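Local coordinates for DNA polymerase III, beta subunit (Eubacterium rectale, PDB 3T0P), which probably tethers DNA polymerases and other proteins to DNA and makes them processive, as a ring-shaped head-to-tail homodimer that encircles the duplex, at residues B[122-132]-B[219-229]; B[136-146]-B[197-205]. All coordinates share one frame; numbering follows the deposited sequence. Where two conformers were deposited one is given.

Contact 2 lies in the central domain, and contact 1 ties the loop before strand 127-131 to the hairpin of strands 214-220 and 223-228; their centres are about 17 Å apart. Contact 1 combines buried side chains with several exposed ones, and its chemistry is mixed: a small valine and threonine patch edged by a salt bridge and a water-bridged loop. Contact 2, near the centre of the chain and with no exposed residue among those that touch, joins two helices through isoleucine and leucine, with polar groups at its margin. The two meet directly: Phe-226 CG packs 3.5 Å from Ile-203 CD1, where the sheet backs the helix.

Contact 1. Residues B[122-132]-B[219-229]; sequences VERNESIVLSQ and ITNNHIVFEFE
Val-122 and Thr-220 lie alongside one another, pointing opposite ways, and the valine divides its two methyls between neighbours: CG1 lies 3.7 Å from Thr-220 CB and also reaches Val-225 CG2, while CG2 rests over one face of the His-223 ring. With CG1 anti to the backbone N (chi1 -177°), this branch is set between the threonine and the second valine, a compact shape suited to a buried spot above a strand. Thr-220 turns its hydroxyl to the loop: OG1 donates to Glu-123 O at 2.6 Å, nearly along the C=O axis. Thr-220 OG1 in turn accepts a hydrogen bond from water 1, 2.9 Å from it, which also takes the N-H of Asn-125 and donates to Glu-126 O. A valine in place of Thr-220 would probably leave Glu-123 O without this donor and the water without one of its three partners, freeing the loop to shift. These residues sit beside a beta-hairpin, strands 214-220 and 223-228 joined at Asn-221 and Asn-222, in an antiparallel sheet; strand 127-131 forms one edge of that sheet, pairing with 214-220, and the loop before it reaches over to side chains of 223-228. There, in the conformer given for Arg-124 (a second was deposited), Glu-227 OE2 lies in the guanidinium plane at its edge, 3.2 Å from Arg-124 NH2, with an N-H...O angle of 156°; a weaker bond from NE joins this salt bridge. Yet the two flat groups are turned 61° apart, and OE2 is met from above the carboxylate plane. Val-225 CG1 comes obliquely to within 3.5 Å of Arg-124 NH2. Farther along, Gln-132, extended beyond CG, sends NE2 to Glu-229 OE2 in a weak bond of 3.4 Å.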
loop_
_atom_site.group_PDB
_atom_site.type_symbol
_atom_site.label_atom_id
_atom_site.label_comp_id
_atom_site.label_asym_id
_atom_site.label_seq_id
_atom_site.Cartn_x
_atom_site.Cartn_y
_atom_site.Cartn_z
ATOM N N VAL B 122 -23.862 -28.913 -7.604
ATOM C CA VAL B 122 -25.003 -28.007 -7.453
ATOM C C VAL B 122 -25.785 -28.086 -8.750
ATOM O O VAL B 122 -25.220 -27.827 -9.823
ATOM C CB VAL B 122 -24.617 -26.539 -7.082
ATOM C CG1 VAL B 122 -25.861 -25.679 -6.870
ATOM C CG2 VAL B 122 -23.724 -26.484 -5.850
ATOM N N GLU B 123 -27.068 -28.461 -8.660
ATOM C CA GLU B 123 -27.911 -28.560 -9.844
ATOM C C GLU B 123 -28.114 -27.174 -10.455
ATOM O O GLU B 123 -28.420 -26.219 -9.748
ATOM C CB GLU B 123 -29.252 -29.245 -9.556
ATOM C CG GLU B 123 -29.872 -29.789 -10.835
ATOM C CD GLU B 123 -31.101 -30.662 -10.683
ATOM O OE1 GLU B 123 -30.938 -31.868 -10.385
ATOM O OE2 GLU B 123 -32.220 -30.161 -10.941
ATOM N N ARG B 124 -27.880 -27.067 -11.766
ATOM C CA ARG B 124 -28.007 -25.818 -12.500
ATOM C C ARG B 124 -29.378 -25.736 -13.136
ATOM O O ARG B 124 -29.651 -26.405 -14.137
ATOM C CB ARG B 124 -26.898 -25.689 -13.550
ATOM C CG ARG B 124 -25.591 -25.185 -12.971
ATOM C CD ARG B 124 -24.405 -25.717 -13.752
ATOM N NE ARG B 124 -23.140 -25.086 -13.366
ATOM C CZ ARG B 124 -22.441 -25.386 -12.274
ATOM N NH1 ARG B 124 -22.898 -26.283 -11.408
ATOM N NH2 ARG B 124 -21.289 -24.778 -12.029
ATOM N N ASN B 125 -30.253 -24.934 -12.529
ATOM C CA ASN B 125 -31.589 -24.735 -13.032
ATOM C C ASN B 125 -31.569 -23.460 -13.855
ATOM O O ASN B 125 -30.830 -23.372 -14.849
ATOM C CB ASN B 125 -32.610 -24.710 -11.877
ATOM C CG ASN B 125 -32.594 -25.974 -11.039
ATOM O OD1 ASN B 125 -32.520 -27.104 -11.558
ATOM N ND2 ASN B 125 -32.632 -25.802 -9.720
ATOM N N GLU B 126 -32.383 -22.494 -13.454
ATOM C CA GLU B 126 -32.516 -21.196 -14.080
ATOM C C GLU B 126 -31.216 -20.404 -13.875
ATOM O O GLU B 126 -30.654 -20.415 -12.780
ATOM C CB GLU B 126 -33.727 -20.478 -13.472
ATOM C CG GLU B 126 -34.124 -19.197 -14.178
ATOM C CD GLU B 126 -35.387 -18.533 -13.653
ATOM O OE1 GLU B 126 -35.512 -18.370 -12.418
ATOM O OE2 GLU B 126 -36.251 -18.169 -14.484
ATOM N N SER B 127 -30.723 -19.789 -14.949
ATOM C CA SER B 127 -29.500 -18.981 -14.991
ATOM C C SER B 127 -29.831 -17.509 -15.084
ATOM O O SER B 127 -30.773 -17.134 -15.777
ATOM C CB SER B 127 -28.657 -19.369 -16.195
ATOM O OG SER B 127 -29.460 -19.278 -17.358
ATOM N N ILE B 128 -29.060 -16.682 -14.403
ATOM C CA ILE B 128 -29.189 -15.232 -14.412
ATOM C C ILE B 128 -27.889 -14.678 -15.015
ATOM O O ILE B 128 -26.810 -15.027 -14.555
ATOM C CB ILE B 128 -29.469 -14.708 -12.970
ATOM C CG1 ILE B 128 -30.857 -15.163 -12.467
ATOM C CG2 ILE B 128 -29.348 -13.192 -12.873
ATOM C CD1 ILE B 128 -30.865 -16.451 -11.522
ATOM N N VAL B 129 -27.983 -13.811 -16.022
ATOM C CA VAL B 129 -26.796 -13.209 -16.608
ATOM C C VAL B 129 -26.680 -11.705 -16.229
ATOM O O VAL B 129 -27.585 -10.928 -16.475
ATOM C CB VAL B 129 -26.755 -13.387 -18.143
ATOM C CG1 VAL B 129 -25.499 -12.741 -18.723
ATOM C CG2 VAL B 129 -26.825 -14.852 -18.527
ATOM N N LEU B 130 -25.526 -11.321 -15.717
ATOM C CA LEU B 130 -25.151 -9.934 -15.419
ATOM C C LEU B 130 -23.786 -9.687 -16.020
ATOM O O LEU B 130 -22.971 -10.624 -16.077
ATOM C CB LEU B 130 -25.088 -9.669 -13.886
ATOM C CG LEU B 130 -26.344 -9.867 -13.069
ATOM C CD1 LEU B 130 -26.035 -9.778 -11.597
ATOM C CD2 LEU B 130 -27.413 -8.867 -13.435
ATOM N N SER B 131 -23.483 -8.441 -16.414
ATOM C CA SER B 131 -22.112 -8.167 -16.860
ATOM C C SER B 131 -21.222 -8.212 -15.634
ATOM O O SER B 131 -21.715 -8.064 -14.509
ATOM C CB SER B 131 -21.991 -6.824 -17.591
ATOM O OG SER B 131 -22.197 -5.682 -16.772
ATOM N N GLN B 132 -19.942 -8.506 -15.835
ATOM C CA GLN B 132 -18.948 -8.488 -14.782
ATOM C C GLN B 132 -18.991 -7.108 -14.097
ATOM O O GLN B 132 -18.949 -7.031 -12.870
ATOM C CB GLN B 132 -17.552 -8.738 -15.374
ATOM C CG GLN B 132 -17.205 -10.196 -15.596
ATOM C CD GLN B 132 -15.827 -10.372 -16.182
ATOM O OE1 GLN B 132 -14.992 -9.456 -16.204
ATOM N NE2 GLN B 132 -15.590 -11.537 -16.740
ATOM N N ILE B 219 -28.876 -20.032 -8.652
ATOM C CA ILE B 219 -29.323 -20.014 -7.268
ATOM C C ILE B 219 -30.134 -21.290 -7.059
ATOM O O ILE B 219 -31.245 -21.406 -7.565
ATOM C CB ILE B 219 -30.086 -18.699 -6.940
ATOM C CG1 ILE B 219 -29.149 -17.471 -7.094
ATOM C CG2 ILE B 219 -30.610 -18.765 -5.535
ATOM C CD1 ILE B 219 -29.823 -16.108 -7.202
ATOM N N THR B 220 -29.506 -22.291 -6.429
ATOM C CA THR B 220 -30.106 -23.599 -6.213
ATOM C C THR B 220 -30.090 -23.937 -4.740
ATOM O O THR B 220 -29.129 -24.529 -4.220
ATOM C CB THR B 220 -29.456 -24.686 -7.089
ATOM O OG1 THR B 220 -29.582 -24.295 -8.460
ATOM C CG2 THR B 220 -30.124 -26.083 -6.924
ATOM N N ASN B 221 -31.202 -23.490 -4.090
ATOM C CA ASN B 221 -31.725 -23.693 -2.732
ATOM C C ASN B 221 -30.806 -23.227 -1.602
ATOM O O ASN B 221 -31.149 -22.312 -0.864
ATOM C CB ASN B 221 -32.078 -25.187 -2.511
ATOM C CG ASN B 221 -32.839 -25.850 -3.647
ATOM O OD1 ASN B 221 -33.926 -25.407 -4.051
ATOM N ND2 ASN B 221 -32.279 -26.934 -4.183
ATOM N N ASN B 222 -29.704 -23.932 -1.411
ATOM C CA ASN B 222 -28.750 -23.732 -0.334
ATOM C C ASN B 222 -27.447 -23.166 -0.856
ATOM O O ASN B 222 -26.537 -22.912 -0.062
ATOM C CB ASN B 222 -28.478 -25.092 0.346
ATOM C CG ASN B 222 -29.666 -26.025 0.374
ATOM O OD1 ASN B 222 -29.730 -27.008 -0.380
ATOM N ND2 ASN B 222 -30.651 -25.711 1.209
ATOM N N HIS B 223 -27.339 -23.010 -2.197
ATOM C CA HIS B 223 -26.125 -22.562 -2.865
ATOM C C HIS B 223 -26.347 -21.513 -3.952
ATOM O O HIS B 223 -27.417 -21.423 -4.556
ATOM C CB HIS B 223 -25.415 -23.768 -3.496
ATOM C CG HIS B 223 -24.976 -24.787 -2.491
ATOM N ND1 HIS B 223 -23.758 -24.686 -1.850
ATOM C CD2 HIS B 223 -25.638 -25.856 -2.000
ATOM C CE1 HIS B 223 -23.705 -25.711 -1.014
ATOM N NE2 HIS B 223 -24.816 -26.438 -1.070
ATOM N N ILE B 224 -25.308 -20.708 -4.172
ATOM C CA ILE B 224 -25.223 -19.738 -5.253
ATOM C C ILE B 224 -23.942 -20.091 -6.016
ATOM O O ILE B 224 -22.928 -20.397 -5.396
ATOM C CB ILE B 224 -25.303 -18.260 -4.819
ATOM C CG1 ILE B 224 -25.363 -17.327 -6.062
ATOM C CG2 ILE B 224 -24.172 -17.868 -3.831
ATOM C CD1 ILE B 224 -25.943 -15.886 -5.767
ATOM N N VAL B 225 -24.017 -20.104 -7.348
ATOM C CA VAL B 225 -22.908 -20.412 -8.254
ATOM C C VAL B 225 -22.726 -19.231 -9.212
ATOM O O VAL B 225 -23.695 -18.730 -9.772
ATOM C CB VAL B 225 -23.149 -21.755 -9.013
ATOM C CG1 VAL B 225 -22.018 -22.066 -9.999
ATOM C CG2 VAL B 225 -23.371 -22.919 -8.039
ATOM N N PHE B 226 -21.484 -18.769 -9.353
ATOM C CA PHE B 226 -21.061 -17.722 -10.271
ATOM C C PHE B 226 -20.102 -18.328 -11.262
ATOM O O PHE B 226 -19.127 -18.934 -10.840
ATOM C CB PHE B 226 -20.346 -16.573 -9.527
ATOM C CG PHE B 226 -21.141 -15.890 -8.454
ATOM C CD1 PHE B 226 -21.153 -16.385 -7.152
ATOM C CD2 PHE B 226 -21.826 -14.712 -8.721
ATOM C CE1 PHE B 226 -21.879 -15.738 -6.154
ATOM C CE2 PHE B 226 -22.541 -14.068 -7.721
ATOM C CZ PHE B 226 -22.571 -14.593 -6.448
ATOM N N GLU B 227 -20.368 -18.193 -12.567
ATOM C CA GLU B 227 -19.445 -18.658 -13.607
ATOM C C GLU B 227 -19.009 -17.491 -14.457
ATOM O O GLU B 227 -19.836 -16.701 -14.875
ATOM C CB GLU B 227 -20.039 -19.726 -14.522
ATOM C CG GLU B 227 -20.846 -20.814 -13.862
ATOM C CD GLU B 227 -21.164 -21.870 -14.896
ATOM O OE1 GLU B 227 -21.711 -21.506 -15.962
ATOM O OE2 GLU B 227 -20.728 -23.026 -14.708
ATOM N N PHE B 228 -17.728 -17.393 -14.712
ATOM C CA PHE B 228 -17.129 -16.351 -15.527
ATOM C C PHE B 228 -15.780 -16.853 -15.982
ATOM O O PHE B 228 -15.054 -17.450 -15.187
ATOM C CB PHE B 228 -17.031 -15.003 -14.762
ATOM C CG PHE B 228 -16.196 -15.037 -13.510
ATOM C CD1 PHE B 228 -16.696 -15.591 -12.332
ATOM C CD2 PHE B 228 -14.889 -14.549 -13.512
ATOM C CE1 PHE B 228 -15.909 -15.649 -11.176
ATOM C CE2 PHE B 228 -14.106 -14.592 -12.346
ATOM C CZ PHE B 228 -14.624 -15.131 -11.182
ATOM N N GLU B 229 -15.474 -16.650 -17.279
ATOM C CA GLU B 229 -14.235 -17.052 -17.960
ATOM C C GLU B 229 -14.013 -18.555 -17.716
ATOM O O GLU B 229 -14.883 -19.323 -18.109
ATOM C CB GLU B 229 -13.046 -16.160 -17.535
ATOM C CG GLU B 229 -13.363 -14.677 -17.657
ATOM C CD GLU B 229 -12.353 -13.685 -17.099
ATOM O OE1 GLU B 229 -11.554 -14.049 -16.200
ATOM O OE2 GLU B 229 -12.410 -12.509 -17.530
HETATM O O HOH W 1 -30.393 -22.549 -10.621
#

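Contact 2. Residues B[136-146]-B[197-205]; sequences KEVIRQTIFSI and GKTLQEISK. With ACT (acetate ion), chain T; EDO (1,2-ethanediol), chain C.
Ile-139 leans on the helix of residues 197-205 with every branch of its side chain. Ile-139 CB stands 3.9 Å from Ser-204 OG, and from there the chain divides. On the short branch, Ile-139 CG2 comes within 3.3 Å of Ser-204 OG. The longer one leads through CG1, which skirts Leu-200 CD2, to the tip; Ile-139 CD1 lies 3.6 Å from Ile-203 CG2 and also touches Leu-200 CD2 and the carbonyl oxygen of Leu-200. Having CG1 anti to the carbonyl carbon (chi1 -67°) directs the tip between Leu-200 and Ile-203, one turn's spacing apart on the facing helix, and a branched aliphatic residue can thus meet both the apolar ridge and the serine beside it. Helices 132-140 and 197-206 pair here within the central domain of this ring-forming protein; the short segments cross at -131° with axes 10.0 Å apart at closest approach. Further along the chain, Ile-143 continues the apolar seam: CD1 lies 3.8 Å from Leu-200 CB, and CG1 rests against the aliphatic CG of Gln-201. Ile-146 ends the row, its CD1 3.8 Å from Gly-197 CA; a side chain on that glycine would run into this methyl, so the absence of a CB lets the isoleucine close in on the start of the helix. At the other end, water 2 links Lys-136 O to Ser-204 OG, while the extended Lys-136 chain passes Ser-204 O and hands its NZ to Ile-207 O in a hydrogen bond.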
loop_
_atom_site.group_PDB
_atom_site.type_symbol
_atom_site.label_atom_id
_atom_site.label_comp_id
_atom_site.label_asym_id
_atom_site.label_seq_id
_atom_site.Cartn_x
_atom_site.Cartn_y
_atom_site.Cartn_z
ATOM N N LYS B 136 -19.815 -6.398 -10.160
ATOM C CA LYS B 136 -18.750 -5.794 -9.371
ATOM C C LYS B 136 -19.226 -4.466 -8.808
ATOM O O LYS B 136 -19.026 -4.209 -7.621
ATOM C CB LYS B 136 -17.470 -5.627 -10.200
ATOM C CG LYS B 136 -16.240 -5.287 -9.369
ATOM C CD LYS B 136 -14.947 -5.383 -10.200
ATOM C CE LYS B 136 -13.712 -5.112 -9.366
ATOM N NZ LYS B 136 -12.476 -5.607 -10.038
ATOM N N GLU B 137 -19.921 -3.677 -9.617
ATOM C CA GLU B 137 -20.424 -2.369 -9.191
ATOM C C GLU B 137 -21.511 -2.472 -8.144
ATOM O O GLU B 137 -21.495 -1.680 -7.212
ATOM C CB GLU B 137 -20.944 -1.552 -10.377
ATOM C CG GLU B 137 -19.845 -0.814 -11.130
ATOM C CD GLU B 137 -19.270 0.410 -10.433
ATOM O OE1 GLU B 137 -19.930 1.478 -10.457
ATOM O OE2 GLU B 137 -18.149 0.306 -9.881
ATOM N N VAL B 138 -22.456 -3.412 -8.276
ATOM C CA VAL B 138 -23.525 -3.521 -7.293
ATOM C C VAL B 138 -22.954 -3.976 -5.928
ATOM O O VAL B 138 -23.471 -3.541 -4.904
ATOM C CB VAL B 138 -24.745 -4.362 -7.763
ATOM C CG1 VAL B 138 -24.512 -5.873 -7.670
ATOM C CG2 VAL B 138 -25.981 -3.970 -6.992
ATOM N N ILE B 139 -21.875 -4.781 -5.906
ATOM C CA ILE B 139 -21.254 -5.201 -4.647
ATOM C C ILE B 139 -20.555 -3.961 -4.040
ATOM O O ILE B 139 -20.690 -3.697 -2.846
ATOM C CB ILE B 139 -20.256 -6.387 -4.855
ATOM C CG1 ILE B 139 -20.972 -7.687 -5.297
ATOM C CG2 ILE B 139 -19.386 -6.623 -3.609
ATOM C CD1 ILE B 139 -19.952 -8.805 -5.921
ATOM N N ARG B 140 -19.818 -3.204 -4.864
ATOM C CA ARG B 140 -19.105 -2.019 -4.369
ATOM C C ARG B 140 -20.107 -1.016 -3.735
ATOM O O ARG B 140 -19.838 -0.458 -2.678
ATOM C CB ARG B 140 -18.315 -1.350 -5.499
ATOM C CG ARG B 140 -17.367 -0.237 -5.039
ATOM C CD ARG B 140 -16.616 0.396 -6.206
ATOM N NE ARG B 140 -17.513 1.036 -7.169
ATOM C CZ ARG B 140 -17.935 2.297 -7.083
ATOM N NH1 ARG B 140 -17.525 3.078 -6.084
ATOM N NH2 ARG B 140 -18.748 2.794 -8.004
ATOM N N GLN B 141 -21.273 -0.887 -4.350
ATOM C CA GLN B 141 -22.349 0.027 -3.984
ATOM C C GLN B 141 -23.150 -0.395 -2.756
ATOM O O GLN B 141 -23.984 0.402 -2.298
ATOM C CB GLN B 141 -23.306 0.188 -5.166
ATOM C CG GLN B 141 -22.713 1.022 -6.293
ATOM C CD GLN B 141 -23.485 0.882 -7.575
ATOM O OE1 GLN B 141 -24.336 -0.006 -7.751
ATOM N NE2 GLN B 141 -23.204 1.761 -8.509
ATOM N N THR B 142 -22.894 -1.608 -2.200
ATOM C CA THR B 142 -23.669 -2.102 -1.057
ATOM C C THR B 142 -22.860 -2.815 0.029
ATOM O O THR B 142 -23.323 -2.870 1.170
ATOM C CB THR B 142 -24.772 -3.105 -1.533
ATOM O OG1 THR B 142 -24.154 -4.193 -2.219
ATOM C CG2 THR B 142 -25.808 -2.477 -2.425
ATOM N N ILE B 143 -21.734 -3.435 -0.313
ATOM C CA ILE B 143 -20.952 -4.278 0.612
ATOM C C ILE B 143 -20.494 -3.576 1.908
ATOM O O ILE B 143 -20.363 -4.242 2.939
ATOM C CB ILE B 143 -19.753 -4.970 -0.101
ATOM C CG1 ILE B 143 -19.366 -6.304 0.586
ATOM C CG2 ILE B 143 -18.531 -4.039 -0.279
ATOM C CD1 ILE B 143 -20.413 -7.351 0.561
ATOM N N PHE B 144 -20.276 -2.255 1.867
ATOM C CA PHE B 144 -19.781 -1.495 3.007
ATOM C C PHE B 144 -20.740 -1.477 4.200
ATOM O O PHE B 144 -20.293 -1.132 5.289
ATOM C CB PHE B 144 -19.482 -0.052 2.577
ATOM C CG PHE B 144 -20.695 0.713 2.125
ATOM C CD1 PHE B 144 -21.549 1.301 3.049
ATOM C CD2 PHE B 144 -21.005 0.819 0.775
ATOM C CE1 PHE B 144 -22.699 1.973 2.637
ATOM C CE2 PHE B 144 -22.161 1.486 0.367
ATOM C CZ PHE B 144 -22.980 2.085 1.298
ATOM N N SER B 145 -22.051 -1.774 4.007
ATOM C CA SER B 145 -22.987 -1.656 5.124
ATOM C C SER B 145 -23.504 -2.998 5.662
ATOM O O SER B 145 -24.525 -3.026 6.334
ATOM C CB SER B 145 -24.141 -0.718 4.790
ATOM O OG SER B 145 -24.720 -1.024 3.543
ATOM N N ILE B 146 -22.742 -4.083 5.466
ATOM C CA ILE B 146 -23.018 -5.370 6.107
ATOM C C ILE B 146 -22.480 -5.252 7.559
ATOM O O ILE B 146 -21.600 -4.420 7.799
ATOM C CB ILE B 146 -22.394 -6.570 5.329
ATOM C CG1 ILE B 146 -20.838 -6.497 5.317
ATOM C CG2 ILE B 146 -22.995 -6.704 3.917
ATOM C CD1 ILE B 146 -20.103 -7.767 4.810
ATOM N N GLY B 197 -21.251 -12.145 3.085
ATOM C CA GLY B 197 -20.460 -10.963 2.768
ATOM C C GLY B 197 -19.096 -11.314 2.233
ATOM O O GLY B 197 -18.666 -10.754 1.219
ATOM N N LYS B 198 -18.430 -12.297 2.881
ATOM C CA LYS B 198 -17.110 -12.769 2.455
ATOM C C LYS B 198 -17.126 -13.269 0.986
ATOM O O LYS B 198 -16.172 -13.033 0.272
ATOM C CB LYS B 198 -16.605 -13.870 3.386
ATOM C CG LYS B 198 -15.123 -14.224 3.174
ATOM C CD LYS B 198 -14.611 -15.271 4.198
ATOM C CE LYS B 198 -15.259 -16.656 4.110
ATOM N NZ LYS B 198 -15.027 -17.332 2.799
ATOM N N THR B 199 -18.204 -13.941 0.541
ATOM C CA THR B 199 -18.316 -14.440 -0.837
ATOM C C THR B 199 -18.248 -13.301 -1.839
ATOM O O THR B 199 -17.516 -13.386 -2.812
ATOM C CB THR B 199 -19.611 -15.216 -1.001
ATOM O OG1 THR B 199 -19.487 -16.407 -0.230
ATOM C CG2 THR B 199 -19.928 -15.527 -2.470
ATOM N N LEU B 200 -19.018 -12.253 -1.584
ATOM C CA LEU B 200 -19.096 -11.045 -2.393
ATOM C C LEU B 200 -17.807 -10.266 -2.345
ATOM O O LEU B 200 -17.378 -9.802 -3.395
ATOM C CB LEU B 200 -20.288 -10.186 -1.965
ATOM C CG LEU B 200 -21.639 -10.912 -2.093
ATOM C CD1 LEU B 200 -22.737 -10.055 -1.563
ATOM C CD2 LEU B 200 -21.930 -11.332 -3.538
ATOM N N GLN B 201 -17.146 -10.185 -1.178
ATOM C CA GLN B 201 -15.848 -9.496 -1.072
ATOM C C GLN B 201 -14.772 -10.231 -1.876
ATOM O O GLN B 201 -14.033 -9.594 -2.621
ATOM C CB GLN B 201 -15.399 -9.385 0.388
ATOM C CG GLN B 201 -16.127 -8.331 1.190
ATOM C CD GLN B 201 -15.913 -8.482 2.684
ATOM O OE1 GLN B 201 -15.572 -9.560 3.205
ATOM N NE2 GLN B 201 -16.169 -7.410 3.426
ATOM N N GLU B 202 -14.721 -11.571 -1.773
ATOM C CA GLU B 202 -13.717 -12.370 -2.491
ATOM C C GLU B 202 -13.969 -12.380 -4.002
ATOM O O GLU B 202 -13.013 -12.337 -4.780
ATOM C CB GLU B 202 -13.665 -13.806 -1.942
ATOM C CG GLU B 202 -13.212 -13.888 -0.485
ATOM C CD GLU B 202 -11.976 -13.080 -0.118
ATOM O OE1 GLU B 202 -10.970 -13.164 -0.856
ATOM O OE2 GLU B 202 -12.026 -12.337 0.889
ATOM N N ILE B 203 -15.241 -12.392 -4.417
ATOM C CA ILE B 203 -15.547 -12.391 -5.846
ATOM C C ILE B 203 -15.196 -11.007 -6.481
ATOM O O ILE B 203 -14.769 -10.973 -7.641
ATOM C CB ILE B 203 -16.980 -12.904 -6.141
ATOM C CG1 ILE B 203 -17.065 -13.433 -7.562
ATOM C CG2 ILE B 203 -18.058 -11.907 -5.847
ATOM C CD1 ILE B 203 -18.009 -14.558 -7.720
ATOM N N SER B 204 -15.311 -9.897 -5.700
ATOM C CA SER B 204 -14.897 -8.564 -6.121
ATOM C C SER B 204 -13.413 -8.548 -6.545
ATOM O O SER B 204 -13.060 -7.876 -7.507
ATOM C CB SER B 204 -15.095 -7.555 -4.994
ATOM O OG SER B 204 -16.420 -7.068 -5.021
ATOM N N LYS B 205 -12.575 -9.304 -5.836
ATOM C CA LYS B 205 -11.127 -9.380 -6.078
ATOM C C LYS B 205 -10.757 -10.219 -7.322
ATOM O O LYS B 205 -9.638 -10.095 -7.794
ATOM C CB LYS B 205 -10.433 -9.996 -4.850
ATOM C CG LYS B 205 -10.511 -9.157 -3.581
ATOM C CD LYS B 205 -9.850 -9.923 -2.452
ATOM C CE LYS B 205 -10.026 -9.281 -1.114
ATOM N NZ LYS B 205 -9.516 -10.170 -0.035
HETATM C C ACT T . -11.679 -16.781 2.518
HETATM O O ACT T . -10.647 -16.169 2.286
HETATM O OXT ACT T . -12.643 -16.624 1.777
HETATM C CH3 ACT T . -11.729 -17.665 3.746
HETATM C C1 EDO C . -14.379 2.923 -1.568
HETATM O O1 EDO C . -13.674 4.065 -2.075
HETATM C C2 EDO C . -15.752 2.791 -2.229
HETATM O O2 EDO C . -15.631 2.755 -3.660
HETATM O O HOH W 2 -16.924 -4.628 -6.063
#